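Local coordinates for protein putative Ribokinase II (Escherichia coli O6, PDB 3IQ0) that binds ATP and magnesium and, as a pfkB-family member of the ribokinase clan, probably transfers a phosphate from ATP to a sugar such as ribose, at residues Y194-G199 with V225-G230; I164-N169 with E189-Y194. One frame throughout, in Å; residues are numbered along the deposited sequence.

Contact 1: residues Y194-G199 with V225-G230; sequences YMPSEG and VIVKRG. With ATP (adenosine-5'-triphosphate), chain G.
K228 reaches past the chain of M195 to the triphosphate of the bound ATP. Its CB lies 3.3 Å from O3' of the ATP ribose. CG stays near the same hydroxyl. CD turns toward the beta-phosphate, and the bend at chi3 (-70°) brings CE in beside M195 O. The tip, K228 NZ, bonds to M195 O at 2.8 Å and to ATP O2B at 3.0 Å. D167 adds a salt bridge to the same ammonium. The backbones run side by side at the C-terminal ends of the parallel strands of the main mixed sheet of a ribokinase-like fold, where strand 224-228 leads into the nucleotide site. I226 N bonds to Y194 O at 2.8 Å, and K228 N bonds to P196 O. Between these bonds M195 CG lies alongside I226 CB, while P196 CG rests near V227 CG2. Further on, E198 N bonds to K228 O at 2.7 Å. The side chains of E198 and R229 then cross at about a right angle. R229 NH1 meets the anti side of E198 OE2 at 2.8 Å in a salt bridge, with the carboxylate and guanidinium planes 41° apart. V227 CG1 lies on one face of that guanidinium, offset toward its rim, and S235 takes the NE. The backbone nitrogens of R229 and G230 make weak hydrogen bonds to ATP O3' and O2A, respectively.

Contact 2: residues I164-N169 with E189-Y194; sequences ISFDPN and ELTDIY
I164 lies against the turn that leads into the next strand, its CB 3.4 Å from L190 O. This contact closes a beta-alpha-beta unit of the ribokinase-like fold: strand 163-167, helix 178-189 and strand 193-194, with the two strands parallel neighbours. I164 O accepts from both D192 N and I193 N. I164 N donates almost straight (177°) to the anti lone pair of D192 OD2, at 2.8 Å. K223 pairs with the other carboxylate oxygen. Two residues on, F166 N bonds to I193 O, also at 2.8 Å. The F166 and Y194 side chains lie side by side and point the same way, their ring planes oblique at 37°. With CG anti to the backbone N (chi1 175°), F166 places CD2 at the edge of the Y194 ring, 3.4 Å from Y194 CE1. T191 crosses F166 at about a right angle, with OG1 near CB of F166; that hydroxyl is hydrogen-bonded to V187 O. P168, the centre of an inverse gamma turn, ends the row on Y194: P168 CG and CB each lie 3.5 Å from Y194 OH.

From the N terminus, strand 163-167 comes first, and helix 178-189 returns the chain to strand 193-194. Contact 2 closes that excursion. Y194 belongs to both contacts, and the chain then passes through 195-199 and helix 210-220 to strand 224-228, where contact 1 closes the second loop. The two loops follow in series and neither nests in the other. Together they join three neighbouring parallel strands of the main sheet, with 193-194 in the middle. The contacts also touch directly: M195 N lies 2.8 Å from F166 O, a probable hydrogen bond, and P196 packs on P168. The D167–K228 salt bridge joins the outer two of these strands just beyond the end of 193-194, beside M195, near ATP.

Contact 1: residues Y194-G199 with V225-G230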
ATOM      1  N   TYR B 194      -4.965 -24.114 -22.027  1.00 23.20           N
ATOM      2  CA  TYR B 194      -4.631 -24.170 -20.607  1.00 23.75           C
ATOM      3  C   TYR B 194      -3.114 -24.167 -20.440  1.00 23.68           C
ATOM      4  O   TYR B 194      -2.422 -24.996 -21.033  1.00 23.83           O
ATOM      5  CB  TYR B 194      -5.227 -25.446 -20.002  1.00 23.75           C
ATOM      6  CG  TYR B 194      -5.290 -25.452 -18.493  1.00 23.72           C
ATOM      7  CD1 TYR B 194      -5.695 -24.314 -17.791  1.00 23.54           C
ATOM      8  CD2 TYR B 194      -4.970 -26.597 -17.767  1.00 23.19           C
ATOM      9  CE1 TYR B 194      -5.779 -24.315 -16.402  1.00 26.26           C
ATOM     10  CE2 TYR B 194      -5.047 -26.610 -16.373  1.00 24.97           C
ATOM     11  CZ  TYR B 194      -5.451 -25.463 -15.701  1.00 24.43           C
ATOM     12  OH  TYR B 194      -5.504 -25.449 -14.330  1.00 25.63           O
HETATM   13  N   MSE B 195      -2.590 -23.249 -19.631  1.00 23.84           N
HETATM   14  CA  MSE B 195      -1.143 -23.155 -19.444  1.00 24.98           C
HETATM   15  C   MSE B 195      -0.676 -23.223 -17.985  1.00 26.87           C
HETATM   16  O   MSE B 195      -0.107 -22.272 -17.448  1.00 24.75           O
HETATM   17  CB  MSE B 195      -0.635 -21.868 -20.105  1.00 27.92           C
HETATM   18  CG  MSE B 195      -1.033 -21.747 -21.572  1.00 32.99           C
HETATM   19 SE   MSE B 195      -0.407 -20.106 -22.402  1.00 40.79          SE
HETATM   20  CE  MSE B 195      -1.862 -18.986 -21.938  1.00 36.13           C
ATOM     21  N   PRO B 196      -0.895 -24.370 -17.329  1.00 28.02           N
ATOM     22  CA  PRO B 196      -0.484 -24.518 -15.933  1.00 27.72           C
ATOM     23  C   PRO B 196       1.002 -24.790 -15.809  1.00 28.43           C
ATOM     24  O   PRO B 196       1.629 -25.292 -16.739  1.00 28.55           O
ATOM     25  CB  PRO B 196      -1.298 -25.717 -15.475  1.00 29.49           C
ATOM     26  CG  PRO B 196      -1.236 -26.591 -16.683  1.00 28.47           C
ATOM     27  CD  PRO B 196      -1.523 -25.610 -17.818  1.00 26.19           C
ATOM     28  N   SER B 197       1.572 -24.452 -14.660  1.00 27.83           N
ATOM     29  CA  SER B 197       2.973 -24.748 -14.436  1.00 29.45           C
ATOM     30  C   SER B 197       2.969 -26.174 -13.894  1.00 30.02           C
ATOM     31  O   SER B 197       1.931 -26.679 -13.471  1.00 29.34           O
ATOM     32  CB  SER B 197       3.573 -23.799 -13.403  1.00 29.24           C
ATOM     33  OG  SER B 197       2.915 -23.913 -12.160  1.00 31.42           O
ATOM     34  N   GLU B 198       4.126 -26.820 -13.916  1.00 31.81           N
ATOM     35  CA  GLU B 198       4.259 -28.191 -13.440  1.00 34.30           C
ATOM     36  C   GLU B 198       3.571 -28.403 -12.094  1.00 34.09           C
ATOM     37  O   GLU B 198       2.856 -29.390 -11.897  1.00 35.04           O
ATOM     38  CB  GLU B 198       5.746 -28.537 -13.332  1.00 36.02           C
ATOM     39  CG  GLU B 198       6.068 -30.012 -13.319  1.00 40.14           C
ATOM     40  CD  GLU B 198       7.543 -30.269 -13.570  1.00 43.05           C
ATOM     41  OE1 GLU B 198       8.378 -29.753 -12.795  1.00 47.49           O
ATOM     42  OE2 GLU B 198       7.870 -30.982 -14.544  1.00 44.42           O
ATOM     43  N   GLY B 199       3.783 -27.468 -11.172  1.00 34.23           N
ATOM     44  CA  GLY B 199       3.194 -27.579  -9.848  1.00 32.91           C
ATOM     45  C   GLY B 199       1.746 -27.147  -9.718  1.00 33.05           C
ATOM     46  O   GLY B 199       1.195 -27.160  -8.616  1.00 33.47           O
ATOM     47  N   VAL B 225      -2.872 -27.871 -23.973  1.00 25.56           N
ATOM     48  CA  VAL B 225      -2.379 -27.756 -22.612  1.00 25.43           C
ATOM     49  C   VAL B 225      -0.874 -27.575 -22.714  1.00 25.24           C
ATOM     50  O   VAL B 225      -0.163 -28.475 -23.176  1.00 26.65           O
ATOM     51  CB  VAL B 225      -2.680 -29.027 -21.794  1.00 25.97           C
ATOM     52  CG1 VAL B 225      -2.105 -28.897 -20.384  1.00 24.48           C
ATOM     53  CG2 VAL B 225      -4.182 -29.254 -21.741  1.00 25.68           C
ATOM     54  N   ILE B 226      -0.396 -26.397 -22.327  1.00 24.86           N
ATOM     55  CA  ILE B 226       1.033 -26.118 -22.364  1.00 25.03           C
ATOM     56  C   ILE B 226       1.557 -26.111 -20.935  1.00 26.33           C
ATOM     57  O   ILE B 226       1.222 -25.227 -20.147  1.00 25.06           O
ATOM     58  CB  ILE B 226       1.343 -24.750 -23.026  1.00 23.97           C
ATOM     59  CG1 ILE B 226       0.978 -24.775 -24.508  1.00 23.94           C
ATOM     60  CG2 ILE B 226       2.818 -24.439 -22.899  1.00 22.10           C
ATOM     61  CD1 ILE B 226      -0.494 -24.650 -24.794  1.00 26.30           C
ATOM     62  N   VAL B 227       2.376 -27.106 -20.600  1.00 27.23           N
ATOM     63  CA  VAL B 227       2.920 -27.201 -19.253  1.00 28.11           C
ATOM     64  C   VAL B 227       4.321 -26.634 -19.131  1.00 27.76           C
ATOM     65  O   VAL B 227       5.247 -27.062 -19.824  1.00 29.47           O
ATOM     66  CB  VAL B 227       2.934 -28.658 -18.752  1.00 28.63           C
ATOM     67  CG1 VAL B 227       3.641 -28.739 -17.409  1.00 30.42           C
ATOM     68  CG2 VAL B 227       1.505 -29.167 -18.617  1.00 31.09           C
ATOM     69  N   LYS B 228       4.457 -25.660 -18.242  1.00 28.62           N
ATOM     70  CA  LYS B 228       5.731 -25.007 -17.972  1.00 29.14           C
ATOM     71  C   LYS B 228       6.437 -25.799 -16.873  1.00 28.55           C
ATOM     72  O   LYS B 228       5.837 -26.111 -15.847  1.00 26.28           O
ATOM     73  CB  LYS B 228       5.470 -23.565 -17.527  1.00 30.54           C
ATOM     74  CG  LYS B 228       4.922 -22.688 -18.642  1.00 29.54           C
ATOM     75  CD  LYS B 228       4.198 -21.474 -18.098  1.00 31.50           C
ATOM     76  CE  LYS B 228       2.894 -21.871 -17.435  1.00 30.65           C
ATOM     77  NZ  LYS B 228       2.170 -20.698 -16.882  1.00 32.45           N
ATOM     78  N   ARG B 229       7.706 -26.125 -17.091  1.00 29.80           N
ATOM     79  CA  ARG B 229       8.456 -26.918 -16.123  1.00 31.90           C
ATOM     80  C   ARG B 229       9.686 -26.230 -15.547  1.00 31.41           C
ATOM     81  O   ARG B 229      10.718 -26.865 -15.349  1.00 31.39           O
ATOM     82  CB  ARG B 229       8.874 -28.247 -16.763  1.00 33.53           C
ATOM     83  CG  ARG B 229       7.727 -29.054 -17.348  1.00 34.10           C
ATOM     84  CD  ARG B 229       8.225 -30.340 -17.997  1.00 36.18           C
ATOM     85  NE  ARG B 229       7.130 -31.117 -18.577  1.00 36.90           N
ATOM     86  CZ  ARG B 229       6.112 -31.615 -17.881  1.00 38.54           C
ATOM     87  NH1 ARG B 229       6.038 -31.424 -16.567  1.00 38.27           N
ATOM     88  NH2 ARG B 229       5.158 -32.298 -18.502  1.00 35.70           N
ATOM     89  N   GLY B 230       9.571 -24.936 -15.270  1.00 33.20           N
ATOM     90  CA  GLY B 230      10.689 -24.194 -14.710  1.00 34.46           C
ATOM     91  C   GLY B 230      11.992 -24.372 -15.465  1.00 35.58           C
ATOM     92  O   GLY B 230      12.069 -24.081 -16.652  1.00 34.04           O
TER
HETATM   93  PG  ATP G 900       4.471 -18.100 -12.462  1.00 50.14           P
HETATM   94  O1G ATP G 900       5.423 -16.959 -12.222  1.00 52.97           O
HETATM   95  O2G ATP G 900       3.637 -18.406 -11.244  1.00 52.60           O
HETATM   96  O3G ATP G 900       3.551 -17.792 -13.643  1.00 52.98           O
HETATM   97  PB  ATP G 900       5.308 -20.593 -13.812  1.00 39.35           P
HETATM   98  O1B ATP G 900       5.568 -21.874 -13.079  1.00 43.71           O
HETATM   99  O2B ATP G 900       4.047 -20.398 -14.581  1.00 41.35           O
HETATM  100  O3B ATP G 900       5.419 -19.359 -12.783  1.00 46.78           O
HETATM  101  PA  ATP G 900       8.017 -21.044 -14.607  1.00 40.29           P
HETATM  102  O1A ATP G 900       8.787 -20.355 -13.502  1.00 42.56           O
HETATM  103  O2A ATP G 900       7.823 -22.513 -14.589  1.00 39.57           O
HETATM  104  O3A ATP G 900       6.555 -20.339 -14.748  1.00 39.90           O
HETATM  105  O5' ATP G 900       8.261 -20.643 -16.351  1.00 39.15           O
HETATM  106  C5' ATP G 900       8.262 -20.008 -17.549  1.00 38.44           C
HETATM  107  C4' ATP G 900       8.936 -20.929 -18.534  1.00 38.69           C
HETATM  108  O4' ATP G 900      10.154 -20.176 -18.489  1.00 37.29           O
HETATM  109  C3' ATP G 900       9.483 -22.341 -18.125  1.00 38.21           C
HETATM  110  O3' ATP G 900       8.632 -23.430 -18.439  1.00 38.22           O
HETATM  111  C2' ATP G 900      10.792 -22.355 -18.783  1.00 37.62           C
HETATM  112  O2' ATP G 900      10.665 -22.748 -20.156  1.00 35.18           O
HETATM  113  C1' ATP G 900      11.318 -20.963 -18.608  1.00 37.14           C
HETATM  114  N9  ATP G 900      12.152 -20.847 -17.342  1.00 35.16           N
HETATM  115  C8  ATP G 900      11.773 -20.466 -16.060  1.00 35.76           C
HETATM  116  N7  ATP G 900      12.803 -20.487 -15.200  1.00 35.73           N
HETATM  117  C5  ATP G 900      13.877 -20.868 -15.890  1.00 34.91           C
HETATM  118  C6  ATP G 900      15.332 -21.122 -15.612  1.00 35.33           C
HETATM  119  N6  ATP G 900      15.796 -20.927 -14.377  1.00 35.20           N
HETATM  120  N1  ATP G 900      16.174 -21.541 -16.664  1.00 35.14           N
HETATM  121  C2  ATP G 900      15.731 -21.757 -17.972  1.00 34.36           C
HETATM  122  N3  ATP G 900      14.387 -21.543 -18.290  1.00 33.63           N
HETATM  123  C4  ATP G 900      13.454 -21.121 -17.314  1.00 34.55           C

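Contact 2: residues I164-N169 with E189-Y194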
ATOM      1  N   ILE B 164     -10.218 -18.475 -25.606  1.00 23.92           N
ATOM      2  CA  ILE B 164      -9.862 -18.193 -24.221  1.00 22.43           C
ATOM      3  C   ILE B 164      -8.614 -18.984 -23.797  1.00 21.89           C
ATOM      4  O   ILE B 164      -8.528 -20.193 -24.016  1.00 20.03           O
ATOM      5  CB  ILE B 164     -11.042 -18.570 -23.271  1.00 25.68           C
ATOM      6  CG1 ILE B 164     -12.322 -17.836 -23.694  1.00 25.98           C
ATOM      7  CG2 ILE B 164     -10.688 -18.239 -21.819  1.00 24.39           C
ATOM      8  CD1 ILE B 164     -12.274 -16.323 -23.545  1.00 25.62           C
ATOM      9  N   SER B 165      -7.632 -18.294 -23.221  1.00 20.53           N
ATOM     10  CA  SER B 165      -6.421 -18.948 -22.729  1.00 19.41           C
ATOM     11  C   SER B 165      -6.456 -18.721 -21.227  1.00 20.62           C
ATOM     12  O   SER B 165      -6.931 -17.684 -20.758  1.00 18.01           O
ATOM     13  CB  SER B 165      -5.153 -18.333 -23.347  1.00 22.26           C
ATOM     14  OG  SER B 165      -5.118 -16.930 -23.174  1.00 19.74           O
ATOM     15  N   PHE B 166      -5.950 -19.681 -20.468  1.00 20.57           N
ATOM     16  CA  PHE B 166      -6.005 -19.578 -19.015  1.00 22.18           C
ATOM     17  C   PHE B 166      -4.736 -20.080 -18.349  1.00 22.35           C
ATOM     18  O   PHE B 166      -4.281 -21.197 -18.618  1.00 22.88           O
ATOM     19  CB  PHE B 166      -7.230 -20.370 -18.531  1.00 23.10           C
ATOM     20  CG  PHE B 166      -7.365 -20.470 -17.030  1.00 25.63           C
ATOM     21  CD1 PHE B 166      -7.087 -19.383 -16.208  1.00 24.80           C
ATOM     22  CD2 PHE B 166      -7.854 -21.636 -16.448  1.00 25.73           C
ATOM     23  CE1 PHE B 166      -7.301 -19.450 -14.824  1.00 25.58           C
ATOM     24  CE2 PHE B 166      -8.073 -21.715 -15.063  1.00 25.97           C
ATOM     25  CZ  PHE B 166      -7.794 -20.614 -14.253  1.00 26.42           C
ATOM     26  N   ASP B 167      -4.167 -19.239 -17.487  1.00 23.46           N
ATOM     27  CA  ASP B 167      -2.953 -19.560 -16.750  1.00 22.81           C
ATOM     28  C   ASP B 167      -3.298 -19.581 -15.258  1.00 23.41           C
ATOM     29  O   ASP B 167      -3.492 -18.537 -14.639  1.00 22.01           O
ATOM     30  CB  ASP B 167      -1.877 -18.506 -17.012  1.00 25.69           C
ATOM     31  CG  ASP B 167      -0.625 -18.743 -16.198  1.00 28.34           C
ATOM     32  OD1 ASP B 167      -0.697 -19.443 -15.172  1.00 28.94           O
ATOM     33  OD2 ASP B 167       0.434 -18.210 -16.579  1.00 32.83           O
ATOM     34  N   PRO B 168      -3.351 -20.780 -14.662  1.00 22.87           N
ATOM     35  CA  PRO B 168      -3.676 -20.983 -13.250  1.00 24.67           C
ATOM     36  C   PRO B 168      -2.582 -20.634 -12.247  1.00 25.25           C
ATOM     37  O   PRO B 168      -2.238 -21.463 -11.407  1.00 26.42           O
ATOM     38  CB  PRO B 168      -4.026 -22.465 -13.206  1.00 24.97           C
ATOM     39  CG  PRO B 168      -2.990 -23.035 -14.119  1.00 25.31           C
ATOM     40  CD  PRO B 168      -3.031 -22.070 -15.303  1.00 23.98           C
ATOM     41  N   ASN B 169      -2.049 -19.417 -12.319  1.00 25.49           N
ATOM     42  CA  ASN B 169      -0.995 -19.007 -11.394  1.00 26.59           C
ATOM     43  C   ASN B 169      -1.635 -18.520 -10.101  1.00 28.04           C
ATOM     44  O   ASN B 169      -1.396 -17.398  -9.658  1.00 27.47           O
ATOM     45  CB  ASN B 169      -0.136 -17.897 -12.017  1.00 23.53           C
ATOM     46  CG  ASN B 169      -0.905 -16.604 -12.224  1.00 22.53           C
ATOM     47  OD1 ASN B 169      -2.067 -16.621 -12.611  1.00 20.23           O
ATOM     48  ND2 ASN B 169      -0.247 -15.472 -11.979  1.00 23.19           N
ATOM     49  N   GLU B 189     -13.641 -24.646 -17.718  1.00 38.54           N
ATOM     50  CA  GLU B 189     -14.611 -25.270 -18.616  1.00 39.53           C
ATOM     51  C   GLU B 189     -14.831 -24.456 -19.895  1.00 38.34           C
ATOM     52  O   GLU B 189     -15.357 -24.967 -20.883  1.00 37.41           O
ATOM     53  CB  GLU B 189     -15.944 -25.466 -17.886  1.00 42.92           C
ATOM     54  CG  GLU B 189     -15.825 -26.137 -16.523  1.00 46.07           C
ATOM     55  CD  GLU B 189     -15.173 -27.510 -16.582  1.00 48.59           C
ATOM     56  OE1 GLU B 189     -15.734 -28.409 -17.242  1.00 49.97           O
ATOM     57  OE2 GLU B 189     -14.098 -27.687 -15.965  1.00 49.82           O
ATOM     58  N   LEU B 190     -14.423 -23.192 -19.872  1.00 36.93           N
ATOM     59  CA  LEU B 190     -14.577 -22.315 -21.028  1.00 34.47           C
ATOM     60  C   LEU B 190     -13.229 -22.024 -21.670  1.00 32.82           C
ATOM     61  O   LEU B 190     -13.131 -21.205 -22.588  1.00 31.55           O
ATOM     62  CB  LEU B 190     -15.218 -20.997 -20.605  1.00 36.84           C
ATOM     63  CG  LEU B 190     -16.596 -21.076 -19.952  1.00 39.04           C
ATOM     64  CD1 LEU B 190     -16.984 -19.702 -19.433  1.00 39.02           C
ATOM     65  CD2 LEU B 190     -17.616 -21.586 -20.959  1.00 38.87           C
ATOM     66  N   THR B 191     -12.194 -22.704 -21.186  1.00 29.11           N
ATOM     67  CA  THR B 191     -10.837 -22.520 -21.683  1.00 26.63           C
ATOM     68  C   THR B 191     -10.499 -23.374 -22.897  1.00 26.22           C
ATOM     69  O   THR B 191     -10.863 -24.550 -22.971  1.00 26.81           O
ATOM     70  CB  THR B 191      -9.815 -22.831 -20.575  1.00 25.46           C
ATOM     71  OG1 THR B 191      -9.946 -21.855 -19.538  1.00 23.27           O
ATOM     72  CG2 THR B 191      -8.387 -22.817 -21.132  1.00 24.14           C
ATOM     73  N   ASP B 192      -9.782 -22.778 -23.843  1.00 24.73           N
ATOM     74  CA  ASP B 192      -9.371 -23.486 -25.048  1.00 24.75           C
ATOM     75  C   ASP B 192      -7.897 -23.839 -24.931  1.00 24.55           C
ATOM     76  O   ASP B 192      -7.459 -24.894 -25.394  1.00 25.67           O
ATOM     77  CB  ASP B 192      -9.595 -22.603 -26.279  1.00 26.19           C
ATOM     78  CG  ASP B 192     -11.047 -22.188 -26.444  1.00 32.08           C
ATOM     79  OD1 ASP B 192     -11.892 -23.074 -26.674  1.00 33.61           O
ATOM     80  OD2 ASP B 192     -11.342 -20.977 -26.335  1.00 30.56           O
ATOM     81  N   ILE B 193      -7.144 -22.946 -24.292  1.00 24.36           N
ATOM     82  CA  ILE B 193      -5.705 -23.105 -24.103  1.00 22.93           C
ATOM     83  C   ILE B 193      -5.381 -22.999 -22.617  1.00 22.91           C
ATOM     84  O   ILE B 193      -5.513 -21.932 -22.022  1.00 21.49           O
ATOM     85  CB  ILE B 193      -4.929 -21.997 -24.884  1.00 23.95           C
ATOM     86  CG1 ILE B 193      -5.288 -22.079 -26.371  1.00 23.06           C
ATOM     87  CG2 ILE B 193      -3.418 -22.150 -24.687  1.00 24.36           C
ATOM     88  CD1 ILE B 193      -4.675 -20.974 -27.209  1.00 24.71           C
ATOM     89  N   TYR B 194      -4.965 -24.114 -22.027  1.00 23.20           N
ATOM     90  CA  TYR B 194      -4.631 -24.170 -20.607  1.00 23.75           C
ATOM     91  C   TYR B 194      -3.114 -24.167 -20.440  1.00 23.68           C
ATOM     92  O   TYR B 194      -2.422 -24.996 -21.033  1.00 23.83           O
ATOM     93  CB  TYR B 194      -5.227 -25.446 -20.002  1.00 23.75           C
ATOM     94  CG  TYR B 194      -5.290 -25.452 -18.493  1.00 23.72           C
ATOM     95  CD1 TYR B 194      -5.695 -24.314 -17.791  1.00 23.54           C
ATOM     96  CD2 TYR B 194      -4.970 -26.597 -17.767  1.00 23.19           C
ATOM     97  CE1 TYR B 194      -5.779 -24.315 -16.402  1.00 26.26           C
ATOM     98  CE2 TYR B 194      -5.047 -26.610 -16.373  1.00 24.97           C
ATOM     99  CZ  TYR B 194      -5.451 -25.463 -15.701  1.00 24.43           C
ATOM    100  OH  TYR B 194      -5.504 -25.449 -14.330  1.00 25.63           O
TER